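Local coordinates for melanin biosynthesis protein TyrA, putative (Shewanella oneidensis, PDB 2IIZ) that binds heme b and probably works as a peroxidase of the dye-decolorizing type, at residues A119-I122 with S123-F126; V64-A68 with N69-S73; R195-L198 with K199-E202. All coordinates share one frame; numbering follows the deposited sequence.

Contact 1 (A119-I122 with S123-F126); sequences ANEI and SQMF
The main chain from A119 to F126 makes up the last two turns or so of helix 112-125, stitched by successive i to i+4 bonds that begin with S123 N reaching A119 O at 2.9 Å in an almost straight line (173°). Q124 N follows onto N120 O and selenomethionine M125 N onto E121 O. The bond from F126 N to I122 O is longer, 3.3 Å, and more bent at 138°. On one flank, I122 and F126 lie side by side and point the same way. A chi1 of -80° sets CG1 of I122 beside the backbone N and leaves the methyl CG2 anti to it, where CG2 meets F126 CE2 at 3.9 Å; the same ring brings CD2 to 3.6 Å from I122 O. F126 is also in ring contact with F27 on strand 21-29 and touches C40 on helix 34-54. M125 sits one step round: its CG lies 3.4 Å from E121 O, and its SE grazes I122 CG1 at 4.4 Å. The E121 and M125 side chains cross at about a right angle, and both rest on Y47. Beyond M125, a sodium ion lies about 4 Å from its side chain. The other flank faces the second subunit, where L251 packs on N120 and S123, and Q254 of that subunit is hydrogen-bonded to N120 OD1. Such a helix end, with M125 and F126 turned to helix 34-54 and N120 and S123 to the second subunit, fits the ferredoxin-like N-terminal half of dye-decolorizing peroxidases.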
# COMPACT_ATOMS: atom_id res chain seq x y z
N ALA A 119 -11.49 -5.53 3.09
CA ALA A 119 -11.29 -5.94 1.70
C ALA A 119 -11.24 -7.47 1.55
O ALA A 119 -11.98 -8.06 0.78
CB ALA A 119 -9.98 -5.33 1.14
N ASN A 120 -10.34 -8.10 2.30
CA ASN A 120 -10.30 -9.56 2.33
C ASN A 120 -11.74 -10.05 2.54
O ASN A 120 -12.23 -10.88 1.77
CB ASN A 120 -9.37 -10.08 3.46
CG ASN A 120 -7.88 -10.07 3.07
OD1 ASN A 120 -7.50 -10.02 1.90
ND2 ASN A 120 -7.02 -10.12 4.09
N GLU A 121 -12.41 -9.55 3.57
CA GLU A 121 -13.77 -10.03 3.86
C GLU A 121 -14.74 -9.84 2.70
O GLU A 121 -15.48 -10.76 2.35
CB GLU A 121 -14.33 -9.41 5.15
CG GLU A 121 -14.31 -10.39 6.33
CD GLU A 121 -15.05 -11.71 6.01
OE1 GLU A 121 -16.03 -11.68 5.23
OE2 GLU A 121 -14.64 -12.78 6.53
N ILE A 122 -14.74 -8.66 2.10
CA ILE A 122 -15.65 -8.40 1.00
C ILE A 122 -15.39 -9.31 -0.20
O ILE A 122 -16.32 -9.79 -0.84
CB ILE A 122 -15.63 -6.90 0.62
CG1 ILE A 122 -16.51 -6.15 1.63
CG2 ILE A 122 -16.14 -6.67 -0.79
CD1 ILE A 122 -16.37 -4.68 1.61
N SER A 123 -14.11 -9.53 -0.50
CA SER A 123 -13.70 -10.47 -1.55
C SER A 123 -14.30 -11.87 -1.34
O SER A 123 -14.74 -12.54 -2.29
CB SER A 123 -12.17 -10.54 -1.58
OG SER A 123 -11.71 -11.65 -2.31
N GLN A 124 -14.31 -12.32 -0.09
CA GLN A 124 -14.85 -13.62 0.23
C GLN A 124 -16.37 -13.61 0.08
O GLN A 124 -16.98 -14.63 -0.24
CB GLN A 124 -14.45 -14.04 1.63
CG GLN A 124 -12.96 -14.26 1.74
CD GLN A 124 -12.56 -14.79 3.10
OE1 GLN A 124 -13.16 -15.74 3.61
NE2 GLN A 124 -11.52 -14.18 3.69
N MSE A 125 -16.99 -12.46 0.32
CA MSE A 125 -18.42 -12.34 0.15
C MSE A 125 -18.84 -12.58 -1.31
O MSE A 125 -19.90 -13.15 -1.56
CB MSE A 125 -18.94 -11.00 0.69
CG MSE A 125 -18.86 -10.93 2.22
SE MSE A 125 -19.34 -9.23 3.01
CE MSE A 125 -21.20 -9.47 3.05
N PHE A 126 -18.02 -12.17 -2.27
CA PHE A 126 -18.39 -12.31 -3.69
C PHE A 126 -18.27 -13.72 -4.24
O PHE A 126 -18.76 -13.99 -5.33
CB PHE A 126 -17.58 -11.35 -4.57
CG PHE A 126 -18.08 -9.95 -4.53
CD1 PHE A 126 -19.41 -9.67 -4.81
CD2 PHE A 126 -17.24 -8.91 -4.22
CE1 PHE A 126 -19.89 -8.36 -4.77
CE2 PHE A 126 -17.70 -7.60 -4.19
CZ PHE A 126 -19.04 -7.33 -4.46

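Contact 2 (V64-A68 with N69-S73); sequences VAIGA and NYWDS
I66 and W71 are the two large side chains that meet here, lying aslant to one another across the turn that ends strand 61-67. The isoleucine reaches the six-membered half of the indole: its CG2 is 3.7 Å from W71 CE3, and farther along its CD1 is 4.0 Å from W71 CZ3. The approach is oblique to the ring. With CG of W71 anti to the backbone N (chi1 -176°), the indole lies back alongside I66 of the strand the chain has just left. Other parts of the same chain hold the ring: NE1 is hydrogen-bonded to S78 O, Y75 meets it with planes at about 45°, and R79 and P80 touch it. Y70 departs in a different direction, to E34 on helix 34-54, while A68 packs on S298 of strand 291-301. The backbone turns sharply between them. G67 O accepts Y70 N at 3.2 Å with the donor well above the carbonyl plane, and takes a second, weak bond from W71 N at 3.1 Å. D72 OD1 lies in plane at the indole edge, and its OD2 forms a salt bridge with R79 NH1. With A68 and N69 as its corner residues and Y70 N bonded back to G67 O, G67-Y70 is a type I beta turn that leads from an inner strand of the antiparallel sheet directly into the short helix 71-74.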
# COMPACT_ATOMS: atom_id res chain seq x y z
N VAL A 64 -20.49 0.77 -2.32
CA VAL A 64 -20.50 -0.06 -3.52
C VAL A 64 -21.28 0.66 -4.63
O VAL A 64 -22.43 1.07 -4.42
CB VAL A 64 -21.22 -1.40 -3.32
CG1 VAL A 64 -20.92 -2.35 -4.49
CG2 VAL A 64 -20.79 -2.03 -2.02
N ALA A 65 -20.63 0.78 -5.79
CA ALA A 65 -21.21 1.37 -6.99
C ALA A 65 -21.10 0.40 -8.15
O ALA A 65 -20.28 -0.52 -8.12
CB ALA A 65 -20.53 2.65 -7.35
N ILE A 66 -21.93 0.64 -9.16
CA ILE A 66 -22.23 -0.32 -10.22
C ILE A 66 -21.98 0.30 -11.61
O ILE A 66 -22.44 1.40 -11.88
CB ILE A 66 -23.71 -0.73 -10.09
CG1 ILE A 66 -23.89 -1.57 -8.82
CG2 ILE A 66 -24.19 -1.52 -11.30
CD1 ILE A 66 -25.23 -1.42 -8.24
N GLY A 67 -21.26 -0.41 -12.47
CA GLY A 67 -20.80 0.18 -13.73
C GLY A 67 -21.93 0.54 -14.69
O GLY A 67 -22.97 -0.12 -14.71
N ALA A 68 -21.73 1.59 -15.47
CA ALA A 68 -22.77 2.06 -16.40
C ALA A 68 -23.17 0.97 -17.41
O ALA A 68 -24.35 0.80 -17.74
CB ALA A 68 -22.31 3.31 -17.12
N ASN A 69 -22.17 0.24 -17.90
CA ASN A 69 -22.37 -0.78 -18.94
C ASN A 69 -22.87 -2.14 -18.41
O ASN A 69 -23.11 -3.06 -19.19
CB ASN A 69 -21.07 -0.96 -19.74
CG ASN A 69 -20.89 0.10 -20.81
OD1 ASN A 69 -21.71 1.01 -20.94
ND2 ASN A 69 -19.82 -0.01 -21.59
N TYR A 70 -23.02 -2.26 -17.10
CA TYR A 70 -23.52 -3.49 -16.49
C TYR A 70 -24.83 -3.31 -15.75
O TYR A 70 -25.47 -4.29 -15.38
CB TYR A 70 -22.47 -4.02 -15.53
CG TYR A 70 -22.75 -5.38 -15.00
CD1 TYR A 70 -22.84 -6.48 -15.85
CD2 TYR A 70 -22.93 -5.60 -13.63
CE1 TYR A 70 -23.10 -7.75 -15.37
CE2 TYR A 70 -23.19 -6.85 -13.14
CZ TYR A 70 -23.27 -7.93 -14.01
OH TYR A 70 -23.53 -9.18 -13.51
N TRP A 71 -25.24 -2.06 -15.51
CA TRP A 71 -26.49 -1.79 -14.80
C TRP A 71 -27.63 -2.67 -15.31
O TRP A 71 -28.34 -3.29 -14.52
CB TRP A 71 -26.91 -0.31 -14.91
CG TRP A 71 -28.14 -0.02 -14.10
CD1 TRP A 71 -29.44 -0.06 -14.52
CD2 TRP A 71 -28.17 0.35 -12.71
NE1 TRP A 71 -30.28 0.26 -13.48
CE2 TRP A 71 -29.52 0.52 -12.36
CE3 TRP A 71 -27.18 0.56 -11.73
CZ2 TRP A 71 -29.91 0.89 -11.07
CZ3 TRP A 71 -27.57 0.93 -10.45
CH2 TRP A 71 -28.92 1.08 -10.13
N ASP A 72 -27.79 -2.72 -16.63
CA ASP A 72 -28.96 -3.40 -17.23
C ASP A 72 -28.94 -4.94 -17.23
O ASP A 72 -29.96 -5.56 -17.49
CB ASP A 72 -29.17 -2.87 -18.65
CG ASP A 72 -29.63 -1.43 -18.65
OD1 ASP A 72 -30.25 -1.01 -17.64
OD2 ASP A 72 -29.37 -0.72 -19.63
N SER A 73 -27.80 -5.53 -16.94
CA SER A 73 -27.72 -6.96 -16.69
C SER A 73 -28.21 -7.25 -15.27
O SER A 73 -28.91 -8.24 -15.04
CB SER A 73 -26.28 -7.44 -16.86
OG SER A 73 -25.80 -7.12 -18.16

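Contact 3 (R195-L198 with K199-E202); sequences RLPL and KKQE
Q201 returns to L196 because its chain runs extended beyond CG (chi2 -167°), with CG itself set anti to the carbonyl carbon, while L198, its CG swung anti to the backbone N (chi1 175°), lays its branch against E202. The amide of Q201 gives NE2 to L196 O at 3.3 Å; the donor is tilted from the carbonyl plane, and the bond is fairly straight at 157°. On the way, Q201 CG passes L196 CB at 3.7 Å, the two side chains crossing aslant, so aliphatic packing and a polar bond tie the same pair. P197 holds the N-cap position; its ring offers no acceptor, and its carbonyl starts the helix bonding, P197 O receiving Q201 N at 3.3 Å and, weakly, K200 N. Its ring lies alongside K200, with CD 3.8 Å from K200 CG. One residue on, E202 N bonds to L198 O at 3.0 Å, and the extended E202 chain brings OE2 to 3.5 Å from L198 CD1. That carboxylate oxygen has its real polar partner in K209 N, just as Q201 OE1 is hydrogen-bonded to K209 NZ. With an alanine at Q201, L196 O would probably lose its side-chain donor and K209 NZ its acceptor at OE1, leaving the segment ahead of the helix less firmly tied to it. The heme lies about 10 Å from the Q201 side chain, so the contact does not touch the cofactor. Q201 bridges a lysine and a carbonyl through its two amide ends: the cation at OE1 is likely to polarise the amide and strengthen NE2 as a donor to L196.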
# COMPACT_ATOMS: atom_id res chain seq x y z
N ARG A 195 10.59 19.75 -11.94
CA ARG A 195 11.61 20.61 -12.56
C ARG A 195 11.07 22.02 -12.85
O ARG A 195 11.83 22.92 -13.23
CB ARG A 195 12.18 19.96 -13.83
CG ARG A 195 12.67 18.55 -13.57
CD ARG A 195 13.81 18.11 -14.45
NE ARG A 195 14.99 18.96 -14.30
CZ ARG A 195 16.16 18.72 -14.88
NH1 ARG A 195 16.33 17.65 -15.65
NH2 ARG A 195 17.17 19.55 -14.68
N LEU A 196 9.77 22.21 -12.67
CA LEU A 196 9.14 23.52 -12.82
C LEU A 196 9.53 24.48 -11.68
O LEU A 196 9.46 24.11 -10.51
CB LEU A 196 7.63 23.37 -12.76
CG LEU A 196 6.85 22.61 -13.83
CD1 LEU A 196 5.39 22.45 -13.38
CD2 LEU A 196 6.90 23.35 -15.11
N PRO A 197 9.92 25.72 -12.02
CA PRO A 197 10.03 26.73 -10.97
C PRO A 197 8.70 26.92 -10.27
O PRO A 197 7.64 26.75 -10.87
CB PRO A 197 10.41 28.01 -11.74
CG PRO A 197 10.93 27.55 -13.03
CD PRO A 197 10.27 26.25 -13.34
N LEU A 198 8.77 27.29 -9.00
CA LEU A 198 7.59 27.41 -8.14
C LEU A 198 6.46 28.24 -8.77
O LEU A 198 5.30 27.83 -8.77
CB LEU A 198 8.02 28.00 -6.79
CG LEU A 198 6.95 28.34 -5.75
CD1 LEU A 198 6.13 27.12 -5.37
CD2 LEU A 198 7.61 28.96 -4.52
N LYS A 199 6.80 29.41 -9.30
CA LYS A 199 5.81 30.30 -9.90
C LYS A 199 5.05 29.62 -11.05
O LYS A 199 3.86 29.85 -11.22
CB LYS A 199 6.50 31.58 -10.41
CG LYS A 199 5.55 32.66 -10.96
CD LYS A 199 4.51 33.10 -9.93
CE LYS A 199 3.75 34.34 -10.39
NZ LYS A 199 3.02 35.01 -9.27
N LYS A 200 5.74 28.79 -11.84
CA LYS A 200 5.07 28.07 -12.94
C LYS A 200 4.05 27.09 -12.41
O LYS A 200 2.93 27.00 -12.95
CB LYS A 200 6.07 27.31 -13.81
CG LYS A 200 7.18 28.18 -14.36
CD LYS A 200 7.50 27.90 -15.81
CE LYS A 200 8.30 29.05 -16.42
NZ LYS A 200 8.27 29.02 -17.89
N GLN A 201 4.45 26.34 -11.38
CA GLN A 201 3.58 25.38 -10.73
C GLN A 201 2.32 26.10 -10.29
O GLN A 201 1.21 25.66 -10.59
CB GLN A 201 4.23 24.73 -9.49
CG GLN A 201 5.48 23.90 -9.79
CD GLN A 201 5.95 23.01 -8.63
OE1 GLN A 201 5.18 22.68 -7.72
NE2 GLN A 201 7.21 22.61 -8.68
N GLU A 202 2.52 27.22 -9.59
CA GLU A 202 1.41 28.01 -9.04
C GLU A 202 0.52 28.55 -10.16
O GLU A 202 -0.69 28.63 -10.00
CB GLU A 202 1.96 29.15 -8.15
CG GLU A 202 2.75 28.60 -6.92
CD GLU A 202 3.29 29.67 -5.97
OE1 GLU A 202 3.56 30.81 -6.41
OE2 GLU A 202 3.45 29.35 -4.76

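Overall arrangement
Contact 2 is the buried one, set where an inner sheet strand turns into a short helix and built on an isoleucine against an indole. Contact 1 is partly buried, one flank on helix 34-54 and the sheet, the other on the second subunit. Contact 3 lies at the surface, where lysines are exposed and a hydrogen bond from a glutamine amide takes the place of aromatic packing. Contacts 1 and 2 belong to the N-terminal half of the protein, both touch helix 34-54, and their nearest atoms are about 5 Å apart. Contact 3 is in the C-terminal, heme-binding half, about 44 Å from contact 1 and 41 Å from contact 2 between centres, across the middle of the chain.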